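Local coordinates for protein paenibacillus xanthan lyase (Paenibacillus, PDB 6F2P) that probably cleaves the polysaccharide xanthan by beta-elimination, as a lyase of polysaccharide lyase family 8, at residues R434-T444 with D504-N514. Sequence-based numbering, arbitrary orientation.
Sequences RLPGTTVLQNT and DGIATETIVEN
Arg-434 and Glu-509 form a side-on salt bridge, with one guanidinium nitrogen on each carboxylate oxygen. Arg-434 NE meets Glu-509 OE2 at 3.0 Å. Arg-434 NH2 meets Glu-509 OE1 at 2.9 Å. Both oxygens are approached on the syn side, and the two planes are turned 37° apart. The Glu-509 chain runs extended beyond CG (chi2 178°), which carries its carboxylate out to the guanidinium. A water joins OE2 of Glu-509 to Asn-443 N. A leucine in place of Arg-434 would probably leave the Glu-509 carboxylate without its countercharge.

The backbones pair antiparallel. Val-440 and Glu-509 exchange two N-H...O bonds, Gln-442 N binds Ala-507 O, and Ile-511 N binds Thr-438 O.

Side chains add further hydrogen bonds. Asn-514 ND2 reaches Arg-434 O at 2.8 Å, from above the carbonyl plane. The hydroxyls of Thr-439 and Thr-510 share a hydrogen bond; Lys-484 and His-606, respectively, also bind them.

In the packing, Ile-511 CD1 lies 3.7 Å from Arg-434 CG. Ile-511 CB lies 3.3 Å from Leu-435 O. Leu-441 CD1 packs on Asp-504, whose carboxylate binds Ser-479.

Strand 439-441 is an outermost strand of a super-sandwich sheet. Strand 508-516 lies between it and strand 595-607, whose Trp-603 makes a cation-pi contact with Arg-434.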
ATOM      1  N   ARG A 434      18.634  10.425 -14.601  1.00 14.14           N
ATOM      2  CA  ARG A 434      19.317  10.015 -13.382  1.00 11.48           C
ATOM      3  C   ARG A 434      18.687  10.621 -12.140  1.00 12.84           C
ATOM      4  O   ARG A 434      19.355  11.337 -11.386  1.00 11.61           O
ATOM      5  CB  ARG A 434      20.789  10.423 -13.439  1.00 13.51           C
ATOM      6  CG  ARG A 434      21.582   9.652 -14.481  1.00 20.39           C
ATOM      7  CD  ARG A 434      23.070   9.946 -14.398  1.00 20.55           C
ATOM      8  NE  ARG A 434      23.826   9.016 -15.234  1.00 24.08           N
ATOM      9  CZ  ARG A 434      24.998   9.295 -15.799  1.00 21.95           C
ATOM     10  NH1 ARG A 434      25.552  10.483 -15.618  1.00 18.57           N
ATOM     11  NH2 ARG A 434      25.615   8.383 -16.541  1.00 16.09           N
ATOM     12  N   LEU A 435      17.404  10.336 -11.928  1.00 11.65           N
ATOM     13  CA  LEU A 435      16.705  10.764 -10.721  1.00 10.25           C
ATOM     14  C   LEU A 435      17.112   9.911  -9.498  1.00 15.44           C
ATOM     15  O   LEU A 435      17.257   8.682  -9.599  1.00 15.06           O
ATOM     16  CB  LEU A 435      15.196  10.694 -10.947  1.00 11.05           C
ATOM     17  CG  LEU A 435      14.662  11.649 -12.014  1.00 13.69           C
ATOM     18  CD1 LEU A 435      13.148  11.514 -12.196  1.00 11.28           C
ATOM     19  CD2 LEU A 435      15.042  13.075 -11.653  1.00  9.54           C
ATOM     20  N   PRO A 436      17.289  10.561  -8.329  1.00 13.54           N
ATOM     21  CA  PRO A 436      17.826   9.893  -7.131  1.00 12.08           C
ATOM     22  C   PRO A 436      17.062   8.638  -6.731  1.00 15.36           C
ATOM     23  O   PRO A 436      15.830   8.589  -6.818  1.00 16.79           O
ATOM     24  CB  PRO A 436      17.679  10.949  -6.038  1.00 11.78           C
ATOM     25  CG  PRO A 436      17.656  12.263  -6.780  1.00 14.27           C
ATOM     26  CD  PRO A 436      16.971  11.980  -8.084  1.00 11.13           C
ATOM     27  N   GLY A 437      17.803   7.618  -6.318  1.00 12.75           N
ATOM     28  CA  GLY A 437      17.204   6.411  -5.781  1.00 12.64           C
ATOM     29  C   GLY A 437      16.831   5.393  -6.834  1.00 12.83           C
ATOM     30  O   GLY A 437      16.756   4.199  -6.544  1.00 12.91           O
ATOM     31  N   THR A 438      16.603   5.862  -8.056  1.00 14.83           N
ATOM     32  CA  THR A 438      16.104   5.007  -9.128  1.00 15.17           C
ATOM     33  C   THR A 438      17.144   4.017  -9.639  1.00 14.21           C
ATOM     34  O   THR A 438      18.345   4.289  -9.592  1.00 16.06           O
ATOM     35  CB  THR A 438      15.627   5.847 -10.326  1.00 12.61           C
ATOM     36  OG1 THR A 438      16.686   6.716 -10.747  1.00 10.40           O
ATOM     37  CG2 THR A 438      14.421   6.685  -9.938  1.00 13.17           C
ATOM     38  N   THR A 439      16.669   2.877 -10.134  1.00 10.80           N
ATOM     39  CA  THR A 439      17.504   1.978 -10.920  1.00 14.79           C
ATOM     40  C   THR A 439      17.017   2.013 -12.360  1.00 14.10           C
ATOM     41  O   THR A 439      15.866   1.685 -12.613  1.00 18.07           O
ATOM     42  CB  THR A 439      17.411   0.535 -10.403  1.00 15.57           C
ATOM     43  OG1 THR A 439      17.984   0.468  -9.093  1.00 17.12           O
ATOM     44  CG2 THR A 439      18.141  -0.419 -11.324  1.00  9.33           C
ATOM     45  N   VAL A 440      17.880   2.405 -13.297  1.00 11.65           N
ATOM     46  CA  VAL A 440      17.461   2.609 -14.693  1.00 19.47           C
ATOM     47  C   VAL A 440      18.445   2.102 -15.758  1.00 21.48           C
ATOM     48  O   VAL A 440      19.622   1.842 -15.468  1.00 19.47           O
ATOM     49  CB  VAL A 440      17.249   4.108 -14.998  1.00 14.22           C
ATOM     50  CG1 VAL A 440      16.140   4.699 -14.138  1.00 15.21           C
ATOM     51  CG2 VAL A 440      18.558   4.867 -14.813  1.00 11.86           C
ATOM     52  N   LEU A 441      17.954   1.973 -16.994  1.00 14.29           N
ATOM     53  CA  LEU A 441      18.823   1.792 -18.156  1.00 16.99           C
ATOM     54  C   LEU A 441      19.347   3.164 -18.531  1.00 20.11           C
ATOM     55  O   LEU A 441      18.569   4.114 -18.643  1.00 17.30           O
ATOM     56  CB  LEU A 441      18.050   1.226 -19.339  1.00 13.99           C
ATOM     57  CG  LEU A 441      17.466  -0.169 -19.168  1.00 21.17           C
ATOM     58  CD1 LEU A 441      16.619  -0.530 -20.386  1.00 17.85           C
ATOM     59  CD2 LEU A 441      18.579  -1.198 -18.930  1.00 16.23           C
ATOM     60  N   GLN A 442      20.659   3.275 -18.721  1.00 18.74           N
ATOM     61  CA  GLN A 442      21.288   4.582 -18.887  1.00 19.14           C
ATOM     62  C   GLN A 442      20.751   5.366 -20.079  1.00 26.18           C
ATOM     63  O   GLN A 442      20.692   4.848 -21.204  1.00 24.07           O
ATOM     64  CB  GLN A 442      22.802   4.439 -19.005  1.00 20.24           C
ATOM     65  CG  GLN A 442      23.495   5.718 -19.409  1.00 18.21           C
ATOM     66  CD  GLN A 442      25.001   5.593 -19.389  1.00 23.44           C
ATOM     67  OE1 GLN A 442      25.543   4.500 -19.552  1.00 31.13           O
ATOM     68  NE2 GLN A 442      25.689   6.714 -19.174  1.00 19.94           N
ATOM     69  N   ASN A 443      20.365   6.615 -19.809  1.00 30.85           N
ATOM     70  CA  ASN A 443      19.895   7.554 -20.827  1.00 22.04           C
ATOM     71  C   ASN A 443      18.758   6.996 -21.679  1.00 20.16           C
ATOM     72  O   ASN A 443      18.811   7.022 -22.906  1.00 29.19           O
ATOM     73  CB  ASN A 443      21.059   8.000 -21.706  1.00 26.92           C
ATOM     74  CG  ASN A 443      20.721   9.210 -22.559  1.00 39.51           C
ATOM     75  OD1 ASN A 443      20.666  10.338 -22.064  1.00 43.93           O
ATOM     76  ND2 ASN A 443      20.507   8.982 -23.850  1.00 31.38           N
ATOM     77  N   THR A 444      17.733   6.479 -21.021  1.00 18.60           N
ATOM     78  CA  THR A 444      16.606   5.886 -21.724  1.00 21.75           C
ATOM     79  C   THR A 444      15.309   6.505 -21.242  1.00 20.20           C
ATOM     80  O   THR A 444      15.281   7.225 -20.242  1.00 16.26           O
ATOM     81  CB  THR A 444      16.541   4.360 -21.514  1.00 22.26           C
ATOM     82  OG1 THR A 444      16.328   4.066 -20.125  1.00 18.03           O
ATOM     83  CG2 THR A 444      17.832   3.709 -21.979  1.00 20.03           C
ATOM     84  N   ASP A 504      18.717  -5.720 -22.125  1.00 25.99           N
ATOM     85  CA  ASP A 504      18.396  -4.599 -23.012  1.00 22.19           C
ATOM     86  C   ASP A 504      19.627  -4.046 -23.727  1.00 23.80           C
ATOM     87  O   ASP A 504      19.520  -3.108 -24.516  1.00 30.83           O
ATOM     88  CB  ASP A 504      17.710  -3.461 -22.235  1.00 19.28           C
ATOM     89  CG  ASP A 504      16.454  -3.909 -21.517  1.00 22.80           C
ATOM     90  OD1 ASP A 504      15.446  -4.180 -22.198  1.00 25.04           O
ATOM     91  OD2 ASP A 504      16.460  -3.979 -20.269  1.00 24.27           O
ATOM     92  N   GLY A 505      20.795  -4.605 -23.435  1.00 21.58           N
ATOM     93  CA  GLY A 505      22.020  -4.164 -24.080  1.00 16.64           C
ATOM     94  C   GLY A 505      22.458  -2.747 -23.746  1.00 23.13           C
ATOM     95  O   GLY A 505      23.202  -2.121 -24.507  1.00 22.81           O
ATOM     96  N   ILE A 506      22.011  -2.234 -22.605  1.00 19.34           N
ATOM     97  CA  ILE A 506      22.395  -0.891 -22.191  1.00 19.88           C
ATOM     98  C   ILE A 506      22.895  -0.895 -20.757  1.00 19.41           C
ATOM     99  O   ILE A 506      22.315  -1.557 -19.892  1.00 18.16           O
ATOM    100  CB  ILE A 506      21.209   0.080 -22.313  1.00 21.39           C
ATOM    101  CG1 ILE A 506      20.744   0.167 -23.762  1.00 16.94           C
ATOM    102  CG2 ILE A 506      21.569   1.456 -21.785  1.00 13.15           C
ATOM    103  CD1 ILE A 506      19.390   0.773 -23.890  1.00 24.50           C
ATOM    104  N   ALA A 507      23.980  -0.158 -20.516  1.00 22.15           N
ATOM    105  CA  ALA A 507      24.536  -0.007 -19.175  1.00 18.44           C
ATOM    106  C   ALA A 507      23.446   0.365 -18.167  1.00 19.70           C
ATOM    107  O   ALA A 507      22.676   1.305 -18.379  1.00 22.77           O
ATOM    108  CB  ALA A 507      25.628   1.039 -19.176  1.00 13.25           C
ATOM    109  N   THR A 508      23.390  -0.383 -17.074  1.00 14.74           N
ATOM    110  CA  THR A 508      22.350  -0.204 -16.076  1.00 15.01           C
ATOM    111  C   THR A 508      22.890   0.583 -14.876  1.00 16.91           C
ATOM    112  O   THR A 508      24.007   0.350 -14.416  1.00 17.11           O
ATOM    113  CB  THR A 508      21.781  -1.569 -15.658  1.00 16.21           C
ATOM    114  OG1 THR A 508      21.282  -2.238 -16.825  1.00 17.34           O
ATOM    115  CG2 THR A 508      20.649  -1.419 -14.645  1.00 17.48           C
ATOM    116  N   GLU A 509      22.103   1.533 -14.383  1.00 17.12           N
ATOM    117  CA  GLU A 509      22.579   2.432 -13.336  1.00 16.20           C
ATOM    118  C   GLU A 509      21.623   2.516 -12.153  1.00 18.13           C
ATOM    119  O   GLU A 509      20.408   2.373 -12.303  1.00 16.00           O
ATOM    120  CB  GLU A 509      22.788   3.839 -13.899  1.00 18.69           C
ATOM    121  CG  GLU A 509      23.769   3.922 -15.050  1.00 22.51           C
ATOM    122  CD  GLU A 509      23.911   5.327 -15.604  1.00 24.86           C
ATOM    123  OE1 GLU A 509      24.956   5.613 -16.234  1.00 30.12           O
ATOM    124  OE2 GLU A 509      22.987   6.145 -15.412  1.00 19.60           O
ATOM    125  N   THR A 510      22.184   2.749 -10.972  1.00 18.63           N
ATOM    126  CA  THR A 510      21.384   3.054  -9.791  1.00 16.19           C
ATOM    127  C   THR A 510      21.857   4.379  -9.216  1.00 15.63           C
ATOM    128  O   THR A 510      23.036   4.530  -8.887  1.00 13.33           O
ATOM    129  CB  THR A 510      21.500   1.958  -8.724  1.00 15.33           C
ATOM    130  OG1 THR A 510      20.736   0.815  -9.138  1.00 15.99           O
ATOM    131  CG2 THR A 510      20.985   2.464  -7.367  1.00 10.16           C
ATOM    132  N   ILE A 511      20.946   5.343  -9.107  1.00 10.39           N
ATOM    133  CA  ILE A 511      21.348   6.690  -8.730  1.00 12.92           C
ATOM    134  C   ILE A 511      21.316   6.886  -7.227  1.00 16.74           C
ATOM    135  O   ILE A 511      20.257   6.786  -6.605  1.00 16.90           O
ATOM    136  CB  ILE A 511      20.465   7.764  -9.392  1.00 16.25           C
ATOM    137  CG1 ILE A 511      20.269   7.463 -10.885  1.00 13.56           C
ATOM    138  CG2 ILE A 511      21.059   9.144  -9.161  1.00 11.38           C
ATOM    139  CD1 ILE A 511      21.554   7.240 -11.649  1.00 10.36           C
ATOM    140  N   VAL A 512      22.477   7.160  -6.641  1.00 16.66           N
ATOM    141  CA  VAL A 512      22.537   7.407  -5.205  1.00 19.54           C
ATOM    142  C   VAL A 512      22.096   8.829  -4.890  1.00 18.50           C
ATOM    143  O   VAL A 512      21.342   9.071  -3.941  1.00 21.92           O
ATOM    144  CB  VAL A 512      23.950   7.177  -4.629  1.00 16.82           C
ATOM    145  CG1 VAL A 512      24.050   7.742  -3.218  1.00 13.81           C
ATOM    146  CG2 VAL A 512      24.288   5.708  -4.627  1.00 14.12           C
ATOM    147  N   GLU A 513      22.566   9.767  -5.702  1.00 17.47           N
ATOM    148  CA  GLU A 513      22.338  11.178  -5.444  1.00 15.09           C
ATOM    149  C   GLU A 513      22.274  11.954  -6.756  1.00 20.58           C
ATOM    150  O   GLU A 513      22.863  11.548  -7.762  1.00 21.11           O
ATOM    151  CB  GLU A 513      23.451  11.715  -4.544  1.00 11.53           C
ATOM    152  CG  GLU A 513      23.276  13.141  -4.079  1.00 16.09           C
ATOM    153  CD  GLU A 513      21.891  13.421  -3.513  1.00 19.37           C
ATOM    154  OE1 GLU A 513      21.723  13.341  -2.279  1.00 17.36           O
ATOM    155  OE2 GLU A 513      20.973  13.745  -4.299  1.00 19.78           O
ATOM    156  N   ASN A 514      21.519  13.047  -6.750  1.00 18.13           N
ATOM    157  CA  ASN A 514      21.579  14.030  -7.820  1.00 14.96           C
ATOM    158  C   ASN A 514      21.139  15.357  -7.232  1.00 16.35           C
ATOM    159  O   ASN A 514      20.020  15.794  -7.448  1.00 19.01           O
ATOM    160  CB  ASN A 514      20.701  13.632  -9.012  1.00 12.83           C
ATOM    161  CG  ASN A 514      21.094  14.366 -10.284  1.00 16.44           C
ATOM    162  OD1 ASN A 514      21.785  15.381 -10.229  1.00 16.73           O
ATOM    163  ND2 ASN A 514      20.669  13.854 -11.431  1.00 13.03           N
TER
HETATM  164  O   HOH W   1      20.785   7.448 -17.066  1.00 22.50           O